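Local coordinates for protein glucosamine kinase (PDB 6HWJ) that catalyses the ATP-dependent, magnesium-requiring phosphorylation of D-glucosamine to D-glucosamine 6-phosphate, and acts more weakly on glucose, at residues Val199-Arg204 and Ile306-Gly311. Numbering follows the deposited sequence.
Sequences VDDVRR and ILRADG
D201 and R308 form a bidentate, end-on salt bridge between a helix and a strand, one guanidinium nitrogen to each carboxylate oxygen. R308 NH1 bonds D201 OD1 at 3.0 Å and nearly straight (168°). R308 NH2 bonds D201 OD2 at 2.9 Å and is more bent (145°). OD2 uses its syn lone pair but sits tilted from the guanidinium plane. OD1 lies in that plane, yet is met on its syn side from out of the carboxylate plane. The two planes are turned 39° apart.

The side chains approach from opposite directions and bridge backbones whose CA atoms, in D201 and R308, stay 11.7 Å apart. R308 supplies most of the reach: its CG lies anti to the backbone N, and the chain bends only at chi3. A second bond from R308 NH2, to the hydroxyl of Y313, helps fix the guanidinium.

Charges nearby are mixed. D200 OD2 lies 5.9 Å from R308 NH1 and probably adds a mild attraction. R204 NH1, 6.1 Å from R308 NH1, probably offsets it.

P218 of helix 212-234 touches both D201 and R308. The bridge ties helix 194-207 to the middle strand, 306-309, of a three-stranded antiparallel sheet. W197 NE1, from the same helix, also bonds I306 O of this strand. Elsewhere on the helix, V199 and V202 touch V353 of helix 335-356.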
loop_
_atom_site.group_PDB
_atom_site.type_symbol
_atom_site.label_atom_id
_atom_site.label_comp_id
_atom_site.label_asym_id
_atom_site.label_seq_id
_atom_site.Cartn_x
_atom_site.Cartn_y
_atom_site.Cartn_z
ATOM N N VAL A 199 -8.753 -16.843 -2.323
ATOM C CA VAL A 199 -9.672 -17.440 -3.278
ATOM C C VAL A 199 -9.531 -18.960 -3.256
ATOM O O VAL A 199 -10.519 -19.689 -3.323
ATOM C CB VAL A 199 -9.422 -16.869 -4.685
ATOM C CG1 VAL A 199 -10.143 -17.675 -5.742
ATOM C CG2 VAL A 199 -9.865 -15.377 -4.740
ATOM N N ASP A 200 -8.301 -19.458 -3.168
ATOM C CA ASP A 200 -8.112 -20.904 -3.126
ATOM C C ASP A 200 -8.703 -21.521 -1.855
ATOM O O ASP A 200 -9.354 -22.575 -1.919
ATOM C CB ASP A 200 -6.626 -21.241 -3.246
ATOM C CG ASP A 200 -6.396 -22.728 -3.398
ATOM O OD1 ASP A 200 -6.826 -23.273 -4.428
ATOM O OD2 ASP A 200 -5.816 -23.347 -2.483
ATOM N N ASP A 201 -8.479 -20.901 -0.696
ATOM C CA ASP A 201 -9.094 -21.397 0.539
ATOM C C ASP A 201 -10.603 -21.561 0.395
ATOM O O ASP A 201 -11.169 -22.623 0.688
ATOM C CB ASP A 201 -8.824 -20.433 1.696
ATOM C CG ASP A 201 -7.420 -20.528 2.238
ATOM O OD1 ASP A 201 -6.658 -21.418 1.810
ATOM O OD2 ASP A 201 -7.088 -19.688 3.110
ATOM N N VAL A 202 -11.283 -20.495 -0.039
ATOM C CA VAL A 202 -12.751 -20.509 -0.081
ATOM C C VAL A 202 -13.255 -21.464 -1.142
ATOM O O VAL A 202 -14.295 -22.102 -0.965
ATOM C CB VAL A 202 -13.251 -19.056 -0.301
ATOM C CG1 VAL A 202 -14.750 -19.015 -0.494
ATOM C CG2 VAL A 202 -12.836 -18.204 0.894
ATOM N N ARG A 203 -12.531 -21.590 -2.257
ATOM C CA ARG A 203 -12.862 -22.594 -3.254
ATOM C C ARG A 203 -12.766 -23.997 -2.659
ATOM O O ARG A 203 -13.632 -24.857 -2.893
ATOM C CB ARG A 203 -11.902 -22.427 -4.437
ATOM C CG ARG A 203 -12.225 -23.189 -5.680
ATOM C CD ARG A 203 -11.375 -22.653 -6.836
ATOM N NE ARG A 203 -12.039 -21.559 -7.549
ATOM C CZ ARG A 203 -11.403 -20.623 -8.260
ATOM N NH1 ARG A 203 -10.076 -20.616 -8.334
ATOM N NH2 ARG A 203 -12.098 -19.688 -8.891
ATOM N N ARG A 204 -11.724 -24.247 -1.871
ATOM C CA ARG A 204 -11.579 -25.559 -1.250
ATOM C C ARG A 204 -12.698 -25.813 -0.257
ATOM O O ARG A 204 -13.270 -26.912 -0.231
ATOM C CB ARG A 204 -10.191 -25.668 -0.600
ATOM C CG ARG A 204 -9.070 -25.761 -1.638
ATOM C CD ARG A 204 -7.670 -25.694 -1.020
ATOM N NE ARG A 204 -7.312 -26.912 -0.285
ATOM C CZ ARG A 204 -6.812 -26.940 0.952
ATOM N NH1 ARG A 204 -6.584 -25.818 1.623
ATOM N NH2 ARG A 204 -6.526 -28.102 1.514
ATOM N N ILE A 306 -1.595 -8.956 1.288
ATOM C CA ILE A 306 -1.152 -9.936 2.284
ATOM C C ILE A 306 -0.541 -11.122 1.558
ATOM O O ILE A 306 -1.237 -11.843 0.826
ATOM C CB ILE A 306 -2.301 -10.397 3.199
ATOM C CG1 ILE A 306 -3.046 -9.197 3.804
ATOM C CG2 ILE A 306 -1.737 -11.307 4.301
ATOM C CD1 ILE A 306 -2.243 -8.376 4.803
ATOM N N LEU A 307 0.750 -11.341 1.783
ATOM C CA LEU A 307 1.430 -12.532 1.313
ATOM C C LEU A 307 1.303 -13.642 2.353
ATOM O O LEU A 307 1.339 -13.377 3.556
ATOM C CB LEU A 307 2.896 -12.229 1.052
ATOM C CG LEU A 307 3.141 -11.015 0.151
ATOM C CD1 LEU A 307 4.635 -10.719 0.061
ATOM C CD2 LEU A 307 2.554 -11.221 -1.223
ATOM N N ARG A 308 1.144 -14.887 1.882
ATOM C CA ARG A 308 1.081 -16.045 2.763
ATOM C C ARG A 308 1.963 -17.157 2.221
ATOM O O ARG A 308 1.890 -17.481 1.034
ATOM C CB ARG A 308 -0.359 -16.560 2.919
ATOM C CG ARG A 308 -0.489 -17.586 4.011
ATOM C CD ARG A 308 -1.907 -18.037 4.219
ATOM N NE ARG A 308 -2.354 -18.991 3.218
ATOM C CZ ARG A 308 -3.574 -19.524 3.192
ATOM N NH1 ARG A 308 -3.900 -20.378 2.244
ATOM N NH2 ARG A 308 -4.459 -19.207 4.127
ATOM N N ALA A 309 2.802 -17.726 3.085
ATOM C CA ALA A 309 3.579 -18.914 2.756
ATOM C C ALA A 309 3.867 -19.701 4.030
ATOM O O ALA A 309 4.306 -19.130 5.029
ATOM C CB ALA A 309 4.899 -18.534 2.060
ATOM N N ASP A 310 3.624 -21.005 3.990
ATOM C CA ASP A 310 3.930 -21.889 5.125
ATOM C C ASP A 310 3.283 -21.395 6.424
ATOM O O ASP A 310 3.867 -21.472 7.504
ATOM C CB ASP A 310 5.438 -22.024 5.315
ATOM C CG ASP A 310 6.154 -22.395 4.038
ATOM O OD1 ASP A 310 5.679 -23.306 3.330
ATOM O OD2 ASP A 310 7.178 -21.753 3.743
ATOM N N GLY A 311 2.071 -20.872 6.317
ATOM C CA GLY A 311 1.361 -20.422 7.492
ATOM C C GLY A 311 1.800 -19.083 8.029
ATOM O O GLY A 311 1.255 -18.641 9.045
#